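Local coordinates for putative membrane protein COG4129 (Clostridium difficile, PDB 3KMI) that probably serves as a membrane exporter of aromatic acids and is represented here by its all-helical C-terminal domain, at residues E19-V24 / D79-Q84; R85-N90 / L164-V169; P102-I107 / I137-Q142. All blocks are in the same frame, centred on the assembly; numbering follows the deposited sequence. Where two conformers were deposited one is given.

Contact 1 (E19-V24 / D79-Q84); sequences EEVSIV and DIIKSQ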
loop_
_atom_site.group_PDB
_atom_site.type_symbol
_atom_site.label_atom_id
_atom_site.label_comp_id
_atom_site.label_asym_id
_atom_site.label_seq_id
_atom_site.Cartn_x
_atom_site.Cartn_y
_atom_site.Cartn_z
ATOM N N GLU A 19 13.760 8.014 11.967
ATOM C CA GLU A 19 13.227 8.714 13.121
ATOM C C GLU A 19 12.047 9.600 12.685
ATOM O O GLU A 19 11.031 9.614 13.342
ATOM C CB GLU A 19 14.336 9.523 13.806
ATOM C CG GLU A 19 15.484 8.635 14.308
ATOM C CD GLU A 19 16.709 9.404 14.855
ATOM O OE1 GLU A 19 16.797 10.638 14.711
ATOM O OE2 GLU A 19 17.603 8.747 15.419
ATOM N N GLU A 20 12.161 10.289 11.555
ATOM C CA GLU A 20 11.051 11.083 11.044
ATOM C C GLU A 20 9.835 10.282 10.608
ATOM O O GLU A 20 8.707 10.728 10.800
ATOM C CB GLU A 20 11.515 12.099 9.972
ATOM C CG GLU A 20 12.399 13.157 10.661
ATOM C CD GLU A 20 12.945 14.227 9.742
ATOM O OE1 GLU A 20 12.596 14.235 8.539
ATOM O OE2 GLU A 20 13.753 15.049 10.235
ATOM N N VAL A 21 10.063 9.115 10.036
ATOM C CA VAL A 21 8.988 8.191 9.696
ATOM C C VAL A 21 8.253 7.803 10.993
ATOM O O VAL A 21 7.019 7.809 11.057
ATOM C CB VAL A 21 9.565 6.887 9.033
ATOM C CG1 VAL A 21 8.513 5.806 8.982
ATOM C CG2 VAL A 21 10.143 7.220 7.591
ATOM N N SER A 22 9.019 7.525 12.027
ATOM C CA SER A 22 8.391 7.030 13.274
ATOM C C SER A 22 7.567 8.134 13.906
ATOM O O SER A 22 6.472 7.887 14.431
ATOM C CB SER A 22 9.451 6.543 14.244
ATOM O OG SER A 22 10.158 5.427 13.722
ATOM N N ILE A 23 8.090 9.356 13.835
ATOM C CA ILE A 23 7.363 10.515 14.364
ATOM C C ILE A 23 5.959 10.637 13.734
ATOM O O ILE A 23 4.978 10.841 14.440
ATOM C CB ILE A 23 8.152 11.833 14.161
ATOM C CG1 ILE A 23 9.293 11.895 15.180
ATOM C CG2 ILE A 23 7.235 13.019 14.393
ATOM C CD1 ILE A 23 10.349 13.027 14.931
ATOM N N VAL A 24 5.884 10.513 12.412
ATOM C CA VAL A 24 4.620 10.616 11.692
ATOM C C VAL A 24 3.758 9.408 12.092
ATOM O O VAL A 24 2.563 9.538 12.249
ATOM C CB VAL A 24 4.818 10.665 10.142
ATOM C CG1 VAL A 24 3.446 10.614 9.423
ATOM C CG2 VAL A 24 5.591 11.935 9.725
ATOM N N ASP A 79 14.308 4.387 -1.442
ATOM C CA ASP A 79 13.069 3.782 -1.982
ATOM C C ASP A 79 12.204 3.163 -0.872
ATOM O O ASP A 79 10.983 3.244 -0.926
ATOM C CB ASP A 79 13.336 2.796 -3.117
ATOM C CG ASP A 79 13.780 3.478 -4.382
ATOM O OD1 ASP A 79 13.326 4.605 -4.682
ATOM O OD2 ASP A 79 14.573 2.885 -5.107
ATOM N N ILE A 80 12.836 2.539 0.117
ATOM C CA ILE A 80 12.123 2.015 1.286
ATOM C C ILE A 80 11.487 3.154 2.109
ATOM O O ILE A 80 10.308 3.088 2.512
ATOM C CB ILE A 80 13.054 1.205 2.195
ATOM C CG1 ILE A 80 13.696 0.045 1.414
ATOM C CG2 ILE A 80 12.303 0.696 3.409
ATOM C CD1 ILE A 80 14.881 -0.628 2.202
ATOM N N ILE A 81 12.245 4.211 2.331
ATOM C CA ILE A 81 11.690 5.365 3.065
ATOM C C ILE A 81 10.499 5.994 2.313
ATOM O O ILE A 81 9.480 6.360 2.913
ATOM C CB ILE A 81 12.788 6.397 3.375
ATOM C CG1 ILE A 81 13.898 5.748 4.224
ATOM C CG2 ILE A 81 12.218 7.670 4.044
ATOM C CD1 ILE A 81 13.468 5.384 5.668
ATOM N N LYS A 82 10.636 6.143 1.008
ATOM C CA LYS A 82 9.525 6.668 0.203
ATOM C C LYS A 82 8.282 5.766 0.295
ATOM O O LYS A 82 7.152 6.275 0.430
ATOM C CB LYS A 82 9.977 6.803 -1.238
ATOM C CG LYS A 82 10.764 8.080 -1.484
ATOM C CD LYS A 82 11.498 7.970 -2.846
ATOM C CE LYS A 82 10.502 7.895 -3.954
ATOM N NZ LYS A 82 11.121 7.532 -5.244
ATOM N N SER A 83 8.498 4.452 0.237
ATOM C CA SER A 83 7.437 3.447 0.459
ATOM C C SER A 83 6.764 3.561 1.847
ATOM O O SER A 83 5.537 3.409 1.979
ATOM C CB SER A 83 8.028 2.059 0.326
ATOM O OG SER A 83 8.166 1.705 -1.023
ATOM N N GLN A 84 7.572 3.810 2.875
ATOM C CA GLN A 84 7.043 4.029 4.248
ATOM C C GLN A 84 6.228 5.308 4.283
ATOM O O GLN A 84 5.195 5.332 4.913
ATOM C CB GLN A 84 8.154 4.141 5.306
ATOM C CG GLN A 84 9.041 2.865 5.430
ATOM C CD GLN A 84 8.237 1.677 5.982
ATOM O OE1 GLN A 84 7.249 1.242 5.378
ATOM N NE2 GLN A 84 8.660 1.152 7.126
#
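Val21 meets Ile81 and Gln84 where helix 7-33 lies against helix 68-95 in the all-helical bundle of this C-terminal domain. The approach is purely apolar and light, burying 116 Å² in all, and Val21 alone carries the share of segment 19-24.

The apolar contacts divide between the two methyls of Val21. CG2 reaches CG2 of Ile81 at 4.1 Å, the two side chains crossing obliquely. The other branch, CG1, stands anti to the backbone N (chi1 167°) and is thereby turned to the aliphatic root of Gln84. A beta-branched valine suits a gap this narrow, since it offers two methyls from a short stem. Ile81 begins off to the side, and its CG2 branch is the part that reaches across. Phe167 and Arg171 of helix 148-176 also pack on Val21, so the valine of helix 7-33 is buried against two others, helices 68-95 and 148-176.

The polar interactions lead to other parts of the molecule. The Gln84 amide uses both ends on helix 148-176, taking a hydrogen bond from Asn170 at OE1 and giving one to the backbone O of Phe167 from NE2. Glutamine fits here because its aliphatic stem can serve one helix while its amide serves another. On the far side of helix 68-95, Lys82 NZ makes a long salt bridge to Asp79 OD1 of its own chain (3.7 Å) and another to Asp79 of the second subunit.

The Gln84 stem is met at its first carbon: CB lies 4.1 Å from Val21 CG1, the two side chains at about a right angle.

Contact 2 (R85-N90 / L164-V169); sequences RDILEN and LKQFLV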
loop_
_atom_site.group_PDB
_atom_site.type_symbol
_atom_site.label_atom_id
_atom_site.label_comp_id
_atom_site.label_asym_id
_atom_site.label_seq_id
_atom_site.Cartn_x
_atom_site.Cartn_y
_atom_site.Cartn_z
ATOM N N ARG A 85 6.745 6.379 3.660
ATOM C CA ARG A 85 6.038 7.671 3.601
ATOM C C ARG A 85 4.649 7.484 2.935
ATOM O O ARG A 85 3.643 8.008 3.433
ATOM C CB ARG A 85 6.894 8.731 2.852
ATOM C CG ARG A 85 6.276 10.161 2.826
ATOM C CD ARG A 85 5.274 10.375 1.641
ATOM N NE ARG A 85 5.799 9.757 0.414
ATOM C CZ ARG A 85 6.826 10.209 -0.289
ATOM N NH1 ARG A 85 7.459 11.345 0.041
ATOM N NH2 ARG A 85 7.207 9.530 -1.362
ATOM N N ASP A 86 4.609 6.803 1.790
ATOM C CA ASP A 86 3.335 6.493 1.145
ATOM C C ASP A 86 2.353 5.730 2.077
ATOM O O ASP A 86 1.152 6.009 2.079
ATOM C CB ASP A 86 3.552 5.688 -0.161
ATOM C CG ASP A 86 4.188 6.529 -1.280
ATOM O OD1 ASP A 86 4.365 7.754 -1.103
ATOM O OD2 ASP A 86 4.571 5.961 -2.323
ATOM N N ILE A 87 2.868 4.758 2.818
ATOM C CA ILE A 87 2.023 3.925 3.713
ATOM C C ILE A 87 1.505 4.799 4.861
ATOM O O ILE A 87 0.353 4.654 5.283
ATOM C CB ILE A 87 2.809 2.721 4.260
ATOM C CG1 ILE A 87 3.032 1.661 3.174
ATOM C CG2 ILE A 87 2.106 2.048 5.496
ATOM C CD1 ILE A 87 4.131 0.647 3.565
ATOM N N LEU A 88 2.345 5.700 5.351
ATOM C CA LEU A 88 1.900 6.710 6.329
ATOM C C LEU A 88 0.731 7.529 5.811
ATOM O O LEU A 88 -0.282 7.713 6.516
ATOM C CB LEU A 88 3.050 7.650 6.757
ATOM C CG LEU A 88 4.201 7.026 7.581
ATOM C CD1 LEU A 88 5.410 8.005 7.670
ATOM C CD2 LEU A 88 3.704 6.623 8.989
ATOM N N GLU A 89 0.869 8.027 4.582
ATOM C CA GLU A 89 -0.258 8.744 3.961
ATOM C C GLU A 89 -1.517 7.873 3.822
ATOM O O GLU A 89 -2.611 8.361 4.055
ATOM C CB GLU A 89 0.158 9.289 2.596
ATOM C CG GLU A 89 1.163 10.393 2.741
ATOM C CD GLU A 89 1.498 11.033 1.398
ATOM O OE1 GLU A 89 1.950 10.338 0.476
ATOM O OE2 GLU A 89 1.275 12.217 1.269
ATOM N N ASN A 90 -1.349 6.605 3.439
ATOM C CA ASN A 90 -2.478 5.671 3.386
ATOM C C ASN A 90 -3.146 5.480 4.764
ATOM O O ASN A 90 -4.371 5.497 4.862
ATOM C CB ASN A 90 -2.058 4.316 2.824
ATOM C CG ASN A 90 -1.531 4.392 1.401
ATOM O OD1 ASN A 90 -1.717 5.398 0.691
ATOM N ND2 ASN A 90 -0.885 3.314 0.969
ATOM N N LEU A 164 -0.067 -1.670 7.824
ATOM C CA LEU A 164 0.924 -1.939 8.846
ATOM C C LEU A 164 1.778 -3.168 8.564
ATOM O O LEU A 164 2.933 -3.210 8.967
ATOM C CB LEU A 164 0.275 -2.043 10.238
ATOM C CG LEU A 164 -0.183 -0.720 10.854
ATOM C CD1 LEU A 164 -0.898 -1.092 12.193
ATOM C CD2 LEU A 164 1.026 0.220 11.161
ATOM N N LYS A 165 1.236 -4.175 7.900
ATOM C CA LYS A 165 2.035 -5.356 7.580
ATOM C C LYS A 165 3.164 -4.955 6.639
ATOM O O LYS A 165 4.313 -5.323 6.847
ATOM C CB LYS A 165 1.184 -6.465 6.946
ATOM C CG LYS A 165 1.902 -7.797 6.825
ATOM C CD LYS A 165 0.959 -8.858 6.238
ATOM C CE LYS A 165 1.606 -10.219 6.145
ATOM N NZ LYS A 165 0.585 -11.186 5.710
ATOM N N GLN A 166 2.827 -4.205 5.596
ATOM C CA GLN A 166 3.864 -3.750 4.665
ATOM C C GLN A 166 4.842 -2.793 5.333
ATOM O O GLN A 166 6.017 -2.880 5.072
ATOM C CB GLN A 166 3.299 -3.130 3.398
ATOM C CG GLN A 166 4.430 -3.025 2.332
ATOM C CD GLN A 166 5.104 -4.399 2.001
ATOM O OE1 GLN A 166 4.427 -5.403 1.717
ATOM N NE2 GLN A 166 6.438 -4.420 2.015
ATOM N N PHE A 167 4.360 -1.903 6.212
ATOM C CA PHE A 167 5.259 -1.066 7.019
ATOM C C PHE A 167 6.312 -1.877 7.796
ATOM O O PHE A 167 7.511 -1.536 7.810
ATOM C CB PHE A 167 4.449 -0.201 8.005
ATOM C CG PHE A 167 5.286 0.808 8.734
ATOM C CD1 PHE A 167 5.421 2.098 8.227
ATOM C CD2 PHE A 167 5.978 0.452 9.911
ATOM C CE1 PHE A 167 6.177 3.026 8.862
ATOM C CE2 PHE A 167 6.763 1.362 10.555
ATOM C CZ PHE A 167 6.864 2.674 10.037
ATOM N N LEU A 168 5.887 -2.971 8.416
ATOM C CA LEU A 168 6.803 -3.779 9.216
ATOM C C LEU A 168 7.761 -4.561 8.333
ATOM O O LEU A 168 8.914 -4.737 8.698
ATOM C CB LEU A 168 6.053 -4.738 10.165
ATOM C CG LEU A 168 5.305 -4.073 11.338
ATOM C CD1 LEU A 168 4.266 -5.037 11.972
ATOM C CD2 LEU A 168 6.276 -3.518 12.432
ATOM N N VAL A 169 7.290 -4.990 7.161
ATOM C CA VAL A 169 8.150 -5.705 6.215
ATOM C C VAL A 169 9.242 -4.757 5.751
ATOM O O VAL A 169 10.420 -5.164 5.631
ATOM C CB VAL A 169 7.349 -6.268 5.020
ATOM C CG1 VAL A 169 8.283 -6.750 3.878
ATOM C CG2 VAL A 169 6.414 -7.380 5.500
#
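Facing each other through Ile87 and Phe167, whose CA atoms lie 6.8 Å apart, segments 85-90 and 164-169 run nearly antiparallel at 159°, with their axes 9.9 Å apart at closest approach.

Ile87 is the wedge. Its delta methyl reaches the neighbouring helix at the join of two residues, with CD1 3.7 Å from the backbone N of Phe167 and 3.9 Å from CB of Gln166. The CG1 arm that carries this methyl is extended at chi2 (164°), which gives isoleucine the length to touch the opposing backbone. Its shorter branch, CG2, packs against CB of Phe167 at 4.1 Å and sits at the edge of the ring, near its plane.

Phe167 swings its ring out anti to the backbone N (chi1 -172°), placing it beside Leu88, where CE1 of Phe167 lies a loose 4.4 Å from CD2 of Leu88, in an oblique approach. A large flat ring suits this buried position because it can meet several helices at once: Ile87 and Leu88 here, Val21 of helix 7-33 and Ile115 of helix 103-117. Gln166 lends its CB and CG to the delta methyl of Ile87, then bends at chi2 and carries its amide away to Asn170 on the same helix.

The charges of segment 85-90 are gathered on its other flank. There Arg85 NE donates to Asp86 OD1 at 2.9 Å, from the anti side and tilted well out of the carboxylate plane. Glu89 OE1 adds a long salt bridge, with no N-H aimed at it, and Asn49 takes a bond from NH1.

The contact lies near the centre of the chain: helix 7-33 closes over Leu88 with Val24, Leu25 and Ile28, helix 103-117 reaches Phe167, and helix 41-61 flanks Arg85.

Contact 3 (P102-I107 / I137-Q142); sequences PPQAHI and ISMKNQ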
loop_
_atom_site.group_PDB
_atom_site.type_symbol
_atom_site.label_atom_id
_atom_site.label_comp_id
_atom_site.label_asym_id
_atom_site.label_seq_id
_atom_site.Cartn_x
_atom_site.Cartn_y
_atom_site.Cartn_z
ATOM N N PRO A 102 -13.605 2.587 19.098
ATOM C CA PRO A 102 -13.952 1.407 19.941
ATOM C C PRO A 102 -12.693 0.728 20.575
ATOM O O PRO A 102 -11.587 1.114 20.252
ATOM C CB PRO A 102 -14.639 0.475 18.944
ATOM C CG PRO A 102 -14.030 0.830 17.634
ATOM C CD PRO A 102 -13.909 2.334 17.679
ATOM N N PRO A 103 -12.869 -0.257 21.482
ATOM C CA PRO A 103 -11.720 -0.861 22.129
ATOM C C PRO A 103 -10.682 -1.370 21.156
ATOM O O PRO A 103 -9.515 -1.174 21.403
ATOM C CB PRO A 103 -12.343 -2.028 22.906
ATOM C CG PRO A 103 -13.636 -1.513 23.279
ATOM C CD PRO A 103 -14.122 -0.756 22.081
ATOM N N GLN A 104 -11.098 -1.987 20.052
ATOM C CA GLN A 104 -10.133 -2.492 19.051
ATOM C C GLN A 104 -9.304 -1.383 18.376
ATOM O O GLN A 104 -8.157 -1.608 18.012
ATOM C CB GLN A 104 -10.838 -3.350 17.999
ATOM C CG GLN A 104 -11.299 -4.736 18.480
ATOM C CD GLN A 104 -10.164 -5.591 19.065
ATOM O OE1 GLN A 104 -10.284 -6.139 20.168
ATOM N NE2 GLN A 104 -9.065 -5.705 18.332
ATOM N N ALA A 105 -9.898 -0.195 18.223
ATOM C CA ALA A 105 -9.170 0.996 17.753
ATOM C C ALA A 105 -8.131 1.442 18.773
ATOM O O ALA A 105 -7.003 1.748 18.415
ATOM C CB ALA A 105 -10.169 2.160 17.428
ATOM N N HIS A 106 -8.505 1.479 20.052
ATOM C CA HIS A 106 -7.549 1.749 21.129
ATOM C C HIS A 106 -6.396 0.721 21.111
ATOM O O HIS A 106 -5.262 1.084 21.329
ATOM C CB HIS A 106 -8.265 1.729 22.482
ATOM C CG HIS A 106 -9.092 2.949 22.756
ATOM N ND1 HIS A 106 -8.532 4.165 23.094
ATOM C CD2 HIS A 106 -10.435 3.126 22.809
ATOM C CE1 HIS A 106 -9.491 5.045 23.318
ATOM N NE2 HIS A 106 -10.656 4.440 23.151
ATOM N N ILE A 107 -6.690 -0.543 20.825
ATOM C CA ILE A 107 -5.656 -1.590 20.776
ATOM C C ILE A 107 -4.725 -1.369 19.554
ATOM O O ILE A 107 -3.503 -1.518 19.661
ATOM C CB ILE A 107 -6.293 -2.999 20.797
ATOM C CG1 ILE A 107 -6.794 -3.319 22.214
ATOM C CG2 ILE A 107 -5.295 -4.112 20.328
ATOM C CD1 ILE A 107 -7.834 -4.413 22.241
ATOM N N ILE A 137 -6.704 -11.624 13.395
ATOM C CA ILE A 137 -7.575 -12.751 13.781
ATOM C C ILE A 137 -8.602 -12.304 14.822
ATOM O O ILE A 137 -9.771 -12.687 14.748
ATOM C CB ILE A 137 -6.774 -13.991 14.301
ATOM C CG1 ILE A 137 -5.910 -14.596 13.185
ATOM C CG2 ILE A 137 -7.724 -15.080 14.916
ATOM C CD1 ILE A 137 -4.921 -15.666 13.690
ATOM N N SER A 138 -8.166 -11.469 15.767
ATOM C CA SER A 138 -9.026 -11.007 16.859
ATOM C C SER A 138 -10.097 -10.056 16.352
ATOM O O SER A 138 -11.246 -10.147 16.767
ATOM C CB SER A 138 -8.201 -10.360 17.983
ATOM O OG SER A 138 -8.990 -9.517 18.812
HETATM N N MSE A 139 -9.725 -9.138 15.461
HETATM C CA MSE A 139 -10.722 -8.243 14.877
HETATM C C MSE A 139 -11.747 -9.026 14.058
HETATM O O MSE A 139 -12.930 -8.706 14.082
HETATM C CB MSE A 139 -10.079 -7.167 14.010
HETATM C CG MSE A 139 -9.539 -5.960 14.762
HETATM SE SE MSE A 139 -8.891 -4.702 13.452
HETATM C CE MSE A 139 -10.590 -4.553 12.469
ATOM N N LYS A 140 -11.281 -10.047 13.341
ATOM C CA LYS A 140 -12.152 -10.850 12.494
ATOM C C LYS A 140 -13.124 -11.670 13.319
ATOM O O LYS A 140 -14.258 -11.914 12.890
ATOM C CB LYS A 140 -11.349 -11.774 11.569
ATOM C CG LYS A 140 -12.193 -12.372 10.433
ATOM C CD LYS A 140 -11.513 -13.537 9.716
ATOM C CE LYS A 140 -11.957 -14.898 10.245
ATOM N NZ LYS A 140 -11.683 -15.977 9.244
ATOM N N ASN A 141 -12.688 -12.082 14.506
ATOM C CA ASN A 141 -13.462 -13.019 15.329
ATOM C C ASN A 141 -14.329 -12.368 16.411
ATOM O O ASN A 141 -14.830 -13.035 17.305
ATOM C CB ASN A 141 -12.546 -14.114 15.889
ATOM C CG ASN A 141 -12.100 -15.115 14.813
ATOM O OD1 ASN A 141 -12.380 -14.954 13.613
ATOM N ND2 ASN A 141 -11.416 -16.168 15.249
ATOM N N GLN A 142 -14.521 -11.061 16.266
ATOM C CA GLN A 142 -15.335 -10.209 17.120
ATOM C C GLN A 142 -16.829 -10.334 16.789
ATOM O O GLN A 142 -17.169 -10.793 15.698
ATOM C CB GLN A 142 -14.928 -8.782 16.808
ATOM C CG GLN A 142 -14.655 -7.914 17.991
ATOM C CD GLN A 142 -14.372 -6.510 17.556
ATOM O OE1 GLN A 142 -13.640 -6.281 16.587
ATOM N NE2 GLN A 142 -14.955 -5.551 18.256
HETATM O O HOH W 1 -13.613 -3.063 19.493
HETATM O O HOH W 2 -7.497 -7.468 19.946
#
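A single water joins Ser138 to Gln104: it lies 2.8 Å from Ser138 OG and accepts a hydrogen bond from Gln104 NE2 at 2.9 Å. Directly, the amide nitrogen and the hydroxyl are 3.8 Å apart, so the water fills the span between them. Ser138 holds OG anti to its backbone N (chi1 160°), which turns the hydroxyl to the neighbouring helix.

A second water makes another bridge. It accepts the backbone N-H of Gln104 at 2.8 Å and, more weakly, an N-H of Gln142 NE2. Gln104 belongs to the first turn of helix 103-117, where backbone N-H groups have no carbonyl one turn earlier to bind. Proline suits the two places before it, at the N-cap and the first helical position, because neither needs to give an N-H to the helix.

Between the waters the side chains themselves touch. Gln104 is bent at chi2 (-56°), which turns its amide over to Met139, a selenomethionine here, with Gln104 NE2 3.6 Å from Met139 CG. Met139 otherwise serves the interior, its long flexible chain packing on Leu157 and Leu161 of helix 148-176. Gln142, extended beyond CG, runs past Gln104 in the opposite direction and sets its OE1 3.4 Å from the Gln104 CG. The two amide planes are turned 53° from each other, far from a flat stack. Arg154 packs against Gln142, whose backbone O is bound by Arg148 of the second subunit.

Taken together, the start of helix 103-117 meets the end of helix 124-140. This is the open end of an antiparallel helical hairpin, stitched by two waters and the glutamines Gln104 and Gln142.

Contacts 1 and 2 are adjacent, their centres 8 Å apart, and share helix 68-95, which both helix 7-33 and helix 148-176 flank along the same stretch, contact 1 coming before contact 2 in the chain. They touch directly, as Val21 packs on Phe167 and both Val21 and Val24 on Leu88, so helices 7-33, 68-95 and 148-176 pack as one unit, with the Gln84 amide bonded across to helix 148-176. Contact 3 lies about 26 Å from contact 1 and 20 Å from contact 2, centre to centre, toward one end of the bundle. Its hairpin falls in sequence between the two segments of contact 2. All three contacts belong to one helical bundle, the C-terminal part of a probable exporter, and the second subunit touches contacts 1 and 3.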